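Local coordinates for toxin-like protein (Paenibacillus larvae subsp. larvae BRL-230010, PDB 5DZQ), which probably transfers ADP-ribose from NAD to a protein target, as a member of the C3-like group of mono-ADP-ribosyltransferase toxins, at residues B[182-185]-B[186-189]; B[73-76]-B[77-81]; B[50-53]-B[54-58]; B[197-201]-B[202-206]. One frame throughout, in Å; residues are numbered along the deposited sequence.

Along the chain, interaction 3 comes first, followed by interactions 2, 1 and 4, and interactions 1, 2 and 3 form a touching cluster. Interactions 2 and 3 lie on helices 69-83 and 51-60, their centres about 13 Å apart, and Ile75 meets Tyr57 and Leu58 where the helices pack. The centre of interaction 1 lies about 14 Å from the centre of each; from the turn between two sheets it sends Arg185 to Asp79 and Leu58, tying that turn to both helices. Interaction 4 stands apart, its centre about 38 Å from that of interaction 2 and on the opposite side of the chain's centre. Strand 187-198 joins both regions, starting in interaction 1 and ending in the hairpin of interaction 4.

Interaction 1 of 4, residues B[182-185]-B[186-189]; sequences LLPR and NTKY
Asn186 lies beside Arg185, the two side chains pointing the same way at the corners of a beta turn close to type II. They are close without bonding directly: Asn186 ND2 is 3.6 Å from Arg185 NH1, with the amide and guanidinium planes 55° apart. A water joins them instead, accepting from Arg185 NH1 at 2.9 Å, in the guanidinium plane, and giving a weak bond to Asn186 OD1. The stronger hold on Arg185 is its salt bridge through NE to Asp79.

Thr187 closes the turn. With OG1 beside its own backbone N and opposite the carbonyl carbon (chi1 -76°), the hydroxyl reaches back and donates to Pro184 O at 2.7 Å, approaching 27° from the carbonyl plane. A second water accepts from Thr187 N at 3.0 Å and also lies by Pro184 O, bridging the gap that the hydroxyl spans directly. The other branch is apolar: Thr187 CG2 approaches Leu183 CD2 at 4.2 Å.

The turn carries the chain from strand 179-183 of the three-stranded sheet into strand 187-198 of the five-stranded one. Leu183 and Thr187 both lean on Leu139 and on Val211 of strand 203-211, while Asn186 touches Thr134 of strand 132-135.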
loop_
_atom_site.group_PDB
_atom_site.type_symbol
_atom_site.label_atom_id
_atom_site.label_comp_id
_atom_site.label_asym_id
_atom_site.label_seq_id
_atom_site.Cartn_x
_atom_site.Cartn_y
_atom_site.Cartn_z
ATOM N N LEU B 182 15.078 0.554 -4.461
ATOM C CA LEU B 182 14.677 -0.734 -3.920
ATOM C C LEU B 182 15.874 -1.417 -3.295
ATOM O O LEU B 182 16.889 -1.635 -3.951
ATOM C CB LEU B 182 14.071 -1.620 -5.015
ATOM C CG LEU B 182 13.693 -3.036 -4.584
ATOM C CD1 LEU B 182 12.605 -2.994 -3.506
ATOM C CD2 LEU B 182 13.224 -3.832 -5.793
ATOM N N LEU B 183 15.768 -1.741 -2.015
ATOM C CA LEU B 183 16.878 -2.389 -1.333
ATOM C C LEU B 183 16.565 -3.865 -1.120
ATOM O O LEU B 183 15.394 -4.252 -1.096
ATOM C CB LEU B 183 17.174 -1.691 0.004
ATOM C CG LEU B 183 18.186 -0.540 -0.072
ATOM C CD1 LEU B 183 17.576 0.674 -0.743
ATOM C CD2 LEU B 183 18.740 -0.179 1.298
ATOM N N PRO B 184 17.617 -4.705 -0.992
ATOM C CA PRO B 184 17.420 -6.137 -0.748
ATOM C C PRO B 184 16.549 -6.436 0.478
ATOM O O PRO B 184 16.467 -5.643 1.423
ATOM C CB PRO B 184 18.850 -6.656 -0.513
ATOM C CG PRO B 184 19.723 -5.704 -1.258
ATOM C CD PRO B 184 19.041 -4.361 -1.170
ATOM N N ARG B 185 15.916 -7.597 0.465
ATOM C CA ARG B 185 15.271 -8.099 1.663
ATOM C C ARG B 185 16.355 -8.363 2.718
ATOM O O ARG B 185 17.545 -8.452 2.393
ATOM C CB ARG B 185 14.465 -9.361 1.362
ATOM C CG ARG B 185 15.322 -10.571 1.027
ATOM C CD ARG B 185 14.456 -11.734 0.598
ATOM N NE ARG B 185 15.262 -12.912 0.293
ATOM C CZ ARG B 185 15.525 -13.888 1.154
ATOM N NH1 ARG B 185 15.051 -13.848 2.390
ATOM N NH2 ARG B 185 16.260 -14.920 0.769
ATOM N N ASN B 186 15.941 -8.452 3.979
ATOM C CA ASN B 186 16.862 -8.581 5.121
ATOM C C ASN B 186 17.885 -7.451 5.245
ATOM O O ASN B 186 18.975 -7.648 5.782
ATOM C CB ASN B 186 17.593 -9.928 5.073
ATOM C CG ASN B 186 16.677 -11.092 5.368
ATOM O OD1 ASN B 186 15.645 -10.932 6.017
ATOM N ND2 ASN B 186 17.049 -12.275 4.891
ATOM N N THR B 187 17.533 -6.260 4.776
ATOM C CA THR B 187 18.418 -5.110 4.949
ATOM C C THR B 187 18.559 -4.799 6.431
ATOM O O THR B 187 17.578 -4.828 7.172
ATOM C CB THR B 187 17.904 -3.877 4.197
ATOM O OG1 THR B 187 18.178 -4.038 2.802
ATOM C CG2 THR B 187 18.598 -2.611 4.678
ATOM N N LYS B 188 19.791 -4.548 6.862
ATOM C CA LYS B 188 20.062 -4.216 8.252
ATOM C C LYS B 188 20.350 -2.738 8.319
ATOM O O LYS B 188 21.086 -2.215 7.489
ATOM C CB LYS B 188 21.241 -5.031 8.805
ATOM C CG LYS B 188 20.921 -6.524 8.994
ATOM C CD LYS B 188 21.917 -7.219 9.901
ATOM C CE LYS B 188 21.455 -8.646 10.229
ATOM N NZ LYS B 188 22.247 -9.253 11.346
ATOM N N TYR B 189 19.751 -2.059 9.290
ATOM C CA TYR B 189 19.968 -0.638 9.435
ATOM C C TYR B 189 20.076 -0.268 10.907
ATOM O O TYR B 189 19.377 -0.827 11.758
ATOM C CB TYR B 189 18.848 0.157 8.744
ATOM C CG TYR B 189 17.462 -0.133 9.262
ATOM C CD1 TYR B 189 16.714 -1.186 8.753
ATOM C CD2 TYR B 189 16.890 0.659 10.252
ATOM C CE1 TYR B 189 15.437 -1.455 9.225
ATOM C CE2 TYR B 189 15.618 0.401 10.727
ATOM C CZ TYR B 189 14.895 -0.656 10.208
ATOM O OH TYR B 189 13.636 -0.918 10.679
HETATM O O HOH W 1 14.985 -5.120 3.551
HETATM O O HOH W 2 13.908 -11.725 3.927
#

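Interaction 2 of 4, residues B[73-76]-B[77-81]; sequences KKIL and KLDEA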
loop_
_atom_site.group_PDB
_atom_site.type_symbol
_atom_site.label_atom_id
_atom_site.label_comp_id
_atom_site.label_asym_id
_atom_site.label_seq_id
_atom_site.Cartn_x
_atom_site.Cartn_y
_atom_site.Cartn_z
ATOM N N LYS B 73 11.053 -19.478 -5.276
ATOM C CA LYS B 73 11.756 -19.456 -6.562
ATOM C C LYS B 73 11.922 -18.027 -7.090
ATOM O O LYS B 73 13.009 -17.644 -7.539
ATOM C CB LYS B 73 11.015 -20.304 -7.598
ATOM C CG LYS B 73 11.224 -21.804 -7.474
ATOM C CD LYS B 73 10.705 -22.514 -8.725
ATOM C CE LYS B 73 10.909 -24.023 -8.656
ATOM N NZ LYS B 73 10.029 -24.658 -7.635
ATOM N N LYS B 74 10.848 -17.243 -7.031
ATOM C CA LYS B 74 10.898 -15.847 -7.471
ATOM C C LYS B 74 11.800 -15.012 -6.578
ATOM O O LYS B 74 12.518 -14.119 -7.041
ATOM C CB LYS B 74 9.497 -15.212 -7.471
ATOM C CG LYS B 74 8.467 -15.884 -8.350
ATOM C CD LYS B 74 7.173 -15.083 -8.282
ATOM C CE LYS B 74 6.000 -15.861 -8.844
ATOM N NZ LYS B 74 4.728 -15.099 -8.681
ATOM N N ILE B 75 11.719 -15.267 -5.281
ATOM C CA ILE B 75 12.448 -14.447 -4.329
ATOM C C ILE B 75 13.939 -14.634 -4.575
ATOM O O ILE B 75 14.705 -13.669 -4.543
ATOM C CB ILE B 75 12.064 -14.791 -2.867
ATOM C CG1 ILE B 75 10.699 -14.162 -2.525
ATOM C CG2 ILE B 75 13.125 -14.298 -1.900
ATOM C CD1 ILE B 75 10.107 -14.640 -1.231
ATOM N N LEU B 76 14.350 -15.869 -4.857
ATOM C CA LEU B 76 15.764 -16.107 -5.130
ATOM C C LEU B 76 16.234 -15.365 -6.373
ATOM O O LEU B 76 17.346 -14.840 -6.401
ATOM C CB LEU B 76 16.034 -17.592 -5.275
ATOM C CG LEU B 76 15.912 -18.306 -3.931
ATOM C CD1 LEU B 76 16.081 -19.797 -4.109
ATOM C CD2 LEU B 76 16.936 -17.753 -2.950
ATOM N N LYS B 77 15.384 -15.318 -7.396
ATOM C CA LYS B 77 15.729 -14.593 -8.615
ATOM C C LYS B 77 15.760 -13.085 -8.380
ATOM O O LYS B 77 16.634 -12.386 -8.891
ATOM C CB LYS B 77 14.746 -14.927 -9.744
ATOM C CG LYS B 77 14.728 -16.398 -10.156
ATOM C CD LYS B 77 14.085 -16.577 -11.528
ATOM C CE LYS B 77 14.242 -17.998 -12.039
ATOM N NZ LYS B 77 13.279 -18.922 -11.387
ATOM N N LEU B 78 14.810 -12.578 -7.601
ATOM C CA LEU B 78 14.778 -11.151 -7.303
ATOM C C LEU B 78 16.005 -10.752 -6.485
ATOM O O LEU B 78 16.618 -9.717 -6.741
ATOM C CB LEU B 78 13.483 -10.797 -6.565
ATOM C CG LEU B 78 13.103 -9.333 -6.368
ATOM C CD1 LEU B 78 13.260 -8.528 -7.657
ATOM C CD2 LEU B 78 11.668 -9.271 -5.852
ATOM N N ASP B 79 16.383 -11.590 -5.524
ATOM C CA ASP B 79 17.617 -11.379 -4.775
ATOM C C ASP B 79 18.819 -11.234 -5.720
ATOM O O ASP B 79 19.695 -10.393 -5.517
ATOM C CB ASP B 79 17.883 -12.542 -3.818
ATOM C CG ASP B 79 16.866 -12.632 -2.689
ATOM O OD1 ASP B 79 16.072 -11.690 -2.499
ATOM O OD2 ASP B 79 16.874 -13.660 -1.983
ATOM N N GLU B 80 18.848 -12.070 -6.752
ATOM C CA GLU B 80 19.985 -12.095 -7.669
ATOM C C GLU B 80 19.988 -10.866 -8.556
ATOM O O GLU B 80 21.041 -10.295 -8.848
ATOM C CB GLU B 80 19.965 -13.362 -8.513
ATOM C CG GLU B 80 20.398 -14.599 -7.743
ATOM C CD GLU B 80 21.765 -14.439 -7.085
ATOM O OE1 GLU B 80 22.703 -13.926 -7.741
ATOM O OE2 GLU B 80 21.900 -14.820 -5.900
ATOM N N ALA B 81 18.800 -10.451 -8.971
ATOM C CA ALA B 81 18.654 -9.228 -9.746
ATOM C C ALA B 81 19.220 -8.046 -8.967
ATOM O O ALA B 81 20.011 -7.265 -9.497
ATOM C CB ALA B 81 17.196 -8.984 -10.098
HETATM O O HOH W 3 14.899 -19.548 -8.397
#
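Asp79 turns the flat of its carboxylate to the backbone carbonyl of Ile75, one helical turn earlier: Ile75 O stands almost straight over Asp79 CG at 3.0 Å. On the same face, farther to one side, Ile75 CG2 lies 3.8 Å from Asp79 OD2, the two side chains running next to each other. The carboxylate oxygens take their bonds from other parts of the chain, OD1 from the hydroxyl of Tyr138 and OD2 from Arg185 NE.

The backbone follows the alpha-helical i to i+4 pattern. Asp79 N donates to Ile75 O at 2.8 Å, and Glu80 N to Leu76 O at 3.2 Å, where Glu80 CG also packs at 3.3 Å. The bond from Lys77 N to Lys73 O is weak. Lys77 CG lies against this same oxygen, and a bend at the end of the lysine chain (chi4 78°) brings NZ back to a water that donates to Lys73 O at 2.8 Å and holds the ammonium only weakly.

Two electron-rich groups therefore face each other, Ile75 O and the carboxylate, a pairing presumably made tolerable by the Asp79 N-H on the carbonyl and by Tyr138 and Arg185 on the acid. The arginine would also favour ionised Asp79, and the salt bridge probably helps to hold the Arg185 chain in place.

Interaction 3 of 4, residues B[50-53]-B[54-58]; sequences NAKP and FNTYL
Phe54 and Asn50 meet edge-on at the start of helix 51-60: the carbonyl oxygen of Asn50 lies in the plane of the Phe54 ring, 3.2 Å from CD1. The ring is thus presented to Asn50 by its rim, while the same side chain packs on Ile71 of helix 69-83. The side chain of Asn50 has another task, its OD1 accepting from the backbone N of Thr99 of the second subunit.

Lys52 and Thr56 pass at a slant one turn apart. The lysine runs straight as far as CE and then turns (chi4 57°), so that CG and NZ both flank the Thr56 methyl, NZ approaching CG2 at 3.7 Å. Thr56 OG1 sits between its backbone N and carbonyl carbon (chi1 56°), which places it 3.0 Å from Lys52 O and 3.3 Å from Pro53 O. Asn55 lays its amide near Ala51, with ND2 4.0 Å from Ala51 CB; its OD1 accepts from Tyr138 N and its ND2 bonds to the hydroxyl of Tyr47.

Pro53 falls in the first turn, where its missing N-H costs no helical bond. Thr56 N donates to Lys52 O at 2.8 Å. The carbonyl of Pro53 is shared: Tyr57 N donates to Pro53 O at 3.3 Å from well above the carbonyl plane, and Asn108 ND2 of the second subunit binds the same oxygen. Pro53 O therefore ties this helical turn directly to the subunit interface.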
loop_
_atom_site.group_PDB
_atom_site.type_symbol
_atom_site.label_atom_id
_atom_site.label_comp_id
_atom_site.label_asym_id
_atom_site.label_seq_id
_atom_site.Cartn_x
_atom_site.Cartn_y
_atom_site.Cartn_z
ATOM N N ASN B 50 3.314 -5.392 -7.041
ATOM C CA ASN B 50 2.585 -6.371 -6.237
ATOM C C ASN B 50 3.406 -6.652 -4.975
ATOM O O ASN B 50 3.618 -7.802 -4.600
ATOM C CB ASN B 50 2.327 -7.657 -7.056
ATOM C CG ASN B 50 1.296 -8.580 -6.428
ATOM O OD1 ASN B 50 0.361 -8.124 -5.779
ATOM N ND2 ASN B 50 1.441 -9.899 -6.655
ATOM N N ALA B 51 3.908 -5.595 -4.341
ATOM C CA ALA B 51 4.912 -5.766 -3.286
ATOM C C ALA B 51 4.381 -6.421 -2.006
ATOM O O ALA B 51 5.070 -7.244 -1.394
ATOM C CB ALA B 51 5.546 -4.421 -2.942
ATOM N N LYS B 52 3.170 -6.049 -1.587
ATOM C CA LYS B 52 2.657 -6.517 -0.295
ATOM C C LYS B 52 2.655 -8.055 -0.124
ATOM O O LYS B 52 3.120 -8.551 0.904
ATOM C CB LYS B 52 1.243 -5.957 -0.050
ATOM C CG LYS B 52 0.578 -6.455 1.215
ATOM C CD LYS B 52 -0.834 -5.893 1.314
ATOM C CE LYS B 52 -1.635 -6.547 2.423
ATOM N NZ LYS B 52 -0.951 -6.415 3.737
ATOM N N PRO B 53 2.155 -8.821 -1.116
ATOM C CA PRO B 53 2.181 -10.274 -0.883
ATOM C C PRO B 53 3.587 -10.879 -0.728
ATOM O O PRO B 53 3.743 -11.825 0.045
ATOM C CB PRO B 53 1.508 -10.850 -2.140
ATOM C CG PRO B 53 0.773 -9.724 -2.732
ATOM C CD PRO B 53 1.474 -8.481 -2.377
ATOM N N PHE B 54 4.569 -10.369 -1.468
ATOM C CA PHE B 54 5.964 -10.760 -1.268
ATOM C C PHE B 54 6.407 -10.443 0.163
ATOM O O PHE B 54 6.981 -11.274 0.866
ATOM C CB PHE B 54 6.905 -10.021 -2.228
ATOM C CG PHE B 54 6.851 -10.502 -3.650
ATOM C CD1 PHE B 54 5.955 -9.939 -4.552
ATOM C CD2 PHE B 54 7.713 -11.491 -4.090
ATOM C CE1 PHE B 54 5.905 -10.366 -5.879
ATOM C CE2 PHE B 54 7.666 -11.933 -5.413
ATOM C CZ PHE B 54 6.766 -11.362 -6.306
ATOM N N ASN B 55 6.178 -9.209 0.576
ATOM C CA ASN B 55 6.701 -8.772 1.867
ATOM C C ASN B 55 5.966 -9.346 3.066
ATOM O O ASN B 55 6.578 -9.580 4.110
ATOM C CB ASN B 55 6.711 -7.251 1.926
ATOM C CG ASN B 55 7.682 -6.646 0.925
ATOM O OD1 ASN B 55 8.660 -7.276 0.545
ATOM N ND2 ASN B 55 7.409 -5.428 0.489
ATOM N N THR B 56 4.661 -9.589 2.948
ATOM C CA THR B 56 3.965 -10.191 4.072
ATOM C C THR B 56 4.448 -11.646 4.227
ATOM O O THR B 56 4.601 -12.139 5.342
ATOM C CB THR B 56 2.421 -10.114 3.910
ATOM O OG1 THR B 56 2.033 -10.719 2.677
ATOM C CG2 THR B 56 1.971 -8.675 3.900
ATOM N N TYR B 57 4.727 -12.324 3.116
ATOM C CA TYR B 57 5.299 -13.678 3.184
ATOM C C TYR B 57 6.663 -13.675 3.893
ATOM O O TYR B 57 6.944 -14.513 4.759
ATOM C CB TYR B 57 5.459 -14.285 1.784
ATOM C CG TYR B 57 6.256 -15.599 1.746
ATOM C CD1 TYR B 57 5.706 -16.787 2.206
ATOM C CD2 TYR B 57 7.556 -15.640 1.242
ATOM C CE1 TYR B 57 6.428 -17.991 2.166
ATOM C CE2 TYR B 57 8.286 -16.830 1.200
ATOM C CZ TYR B 57 7.720 -18.002 1.663
ATOM O OH TYR B 57 8.445 -19.188 1.627
ATOM N N LEU B 58 7.512 -12.733 3.516
ATOM C CA LEU B 58 8.859 -12.664 4.080
ATOM C C LEU B 58 8.814 -12.322 5.574
ATOM O O LEU B 58 9.536 -12.916 6.388
ATOM C CB LEU B 58 9.691 -11.633 3.309
ATOM C CG LEU B 58 10.095 -12.084 1.901
ATOM C CD1 LEU B 58 10.705 -10.942 1.133
ATOM C CD2 LEU B 58 11.098 -13.247 1.985
#

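Interaction 4 of 4, residues B[197-201]-B[202-206]; sequences IVNKG and SETIK
Ile197 and Thr204 form an antiparallel hydrogen-bonded pair in a beta hairpin, the meeting of strands 187-198 and 203-211. Ile197 N donates to Thr204 O at 2.8 Å and Thr204 N to Ile197 O at 2.9 Å, both bonds lying in the carbonyl planes. The next pair, Val198 with Glu203, is non-hydrogen-bonded, and Glu203 CA makes a CA-H...O contact with Ile197 O. Asn199 N to Ser202 O, 2.9 Å, closes the turn through Lys200 and Gly201. A magnesium ion lies about 3 Å from the side chain of Ser202.

Side-chain packing follows the two faces. Beside Thr204, Ile197 CD1 packs on Lys206 CB at 3.7 Å, with the lysine's NZ carried on to a salt bridge with Glu208. On the other face the Val198 and Glu203 side chains run alongside each other, CG2 of Val198 4.0 Å from OE2 of Glu203, whose OE1 is taken by Arg118 and by Val116 N; this fixes the acid against the short strand 115-116.

The polar side-chain bonds centre on one amide. The Asn199 side chain, with CG beside its own backbone N (chi1 -49°), reaches across the turn, and its ND2 donates to Ser202 OG and to Thr204 OG1, each at 3.1 Å and each close to the amide plane.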
loop_
_atom_site.group_PDB
_atom_site.type_symbol
_atom_site.label_atom_id
_atom_site.label_comp_id
_atom_site.label_asym_id
_atom_site.label_seq_id
_atom_site.Cartn_x
_atom_site.Cartn_y
_atom_site.Cartn_z
ATOM N N ILE B 197 8.733 15.118 15.734
ATOM C CA ILE B 197 8.649 16.394 15.042
ATOM C C ILE B 197 7.274 17.003 15.295
ATOM O O ILE B 197 6.241 16.404 14.980
ATOM C CB ILE B 197 8.886 16.245 13.531
ATOM C CG1 ILE B 197 10.256 15.621 13.271
ATOM C CG2 ILE B 197 8.809 17.588 12.838
ATOM C CD1 ILE B 197 10.540 15.385 11.796
ATOM N N VAL B 198 7.270 18.189 15.886
ATOM C CA VAL B 198 6.030 18.887 16.218
ATOM C C VAL B 198 5.647 19.828 15.090
ATOM O O VAL B 198 6.341 20.812 14.861
ATOM C CB VAL B 198 6.185 19.683 17.530
ATOM C CG1 VAL B 198 4.873 20.369 17.897
ATOM C CG2 VAL B 198 6.640 18.759 18.634
ATOM N N ASN B 199 4.560 19.502 14.383
ATOM C CA ASN B 199 4.065 20.319 13.283
ATOM C C ASN B 199 2.877 21.152 13.737
ATOM O O ASN B 199 2.436 21.028 14.880
ATOM C CB ASN B 199 3.650 19.447 12.091
ATOM C CG ASN B 199 4.702 18.423 11.706
ATOM O OD1 ASN B 199 5.859 18.753 11.475
ATOM N ND2 ASN B 199 4.289 17.168 11.617
ATOM N N LYS B 200 2.339 21.975 12.838
ATOM C CA LYS B 200 1.215 22.849 13.173
ATOM C C LYS B 200 -0.037 22.077 13.570
ATOM O O LYS B 200 -0.756 22.499 14.460
ATOM C CB LYS B 200 0.872 23.783 12.008
ATOM C CG LYS B 200 1.516 25.163 12.090
ATOM C CD LYS B 200 1.048 26.019 10.931
ATOM C CE LYS B 200 2.190 26.421 10.030
ATOM N NZ LYS B 200 1.678 26.764 8.682
ATOM N N GLY B 201 -0.304 20.951 12.914
ATOM C CA GLY B 201 -1.526 20.218 13.195
ATOM C C GLY B 201 -1.324 18.727 13.331
ATOM O O GLY B 201 -2.255 17.949 13.148
ATOM N N SER B 202 -0.105 18.324 13.661
ATOM C CA SER B 202 0.215 16.905 13.777
ATOM C C SER B 202 1.556 16.745 14.455
ATOM O O SER B 202 2.296 17.714 14.619
ATOM C CB SER B 202 0.231 16.226 12.403
ATOM O OG SER B 202 1.208 16.812 11.552
ATOM N N GLU B 203 1.851 15.519 14.865
ATOM C CA GLU B 203 3.179 15.177 15.358
ATOM C C GLU B 203 3.653 13.940 14.614
ATOM O O GLU B 203 2.891 12.992 14.414
ATOM C CB GLU B 203 3.165 14.940 16.874
ATOM C CG GLU B 203 2.803 16.185 17.670
ATOM C CD GLU B 203 3.057 16.039 19.155
ATOM O OE1 GLU B 203 3.149 14.893 19.639
ATOM O OE2 GLU B 203 3.163 17.076 19.838
ATOM N N THR B 204 4.913 13.958 14.202
ATOM C CA THR B 204 5.492 12.890 13.402
ATOM C C THR B 204 6.608 12.187 14.173
ATOM O O THR B 204 7.472 12.835 14.766
ATOM C CB THR B 204 6.060 13.446 12.053
ATOM O OG1 THR B 204 5.023 14.123 11.326
ATOM C CG2 THR B 204 6.640 12.320 11.197
ATOM N N ILE B 205 6.591 10.861 14.173
ATOM C CA ILE B 205 7.683 10.125 14.777
ATOM C C ILE B 205 8.754 9.994 13.722
ATOM O O ILE B 205 8.514 9.424 12.656
ATOM C CB ILE B 205 7.230 8.745 15.293
ATOM C CG1 ILE B 205 6.326 8.928 16.515
ATOM C CG2 ILE B 205 8.430 7.886 15.646
ATOM C CD1 ILE B 205 5.531 7.687 16.890
ATOM N N LYS B 206 9.923 10.562 14.004
ATOM C CA LYS B 206 11.019 10.619 13.044
ATOM C C LYS B 206 12.083 9.592 13.400
ATOM O O LYS B 206 12.543 9.534 14.537
ATOM C CB LYS B 206 11.623 12.033 13.001
ATOM C CG LYS B 206 12.837 12.212 12.064
ATOM C CD LYS B 206 12.508 11.821 10.626
ATOM C CE LYS B 206 13.051 12.822 9.620
ATOM N NZ LYS B 206 14.530 12.903 9.566
#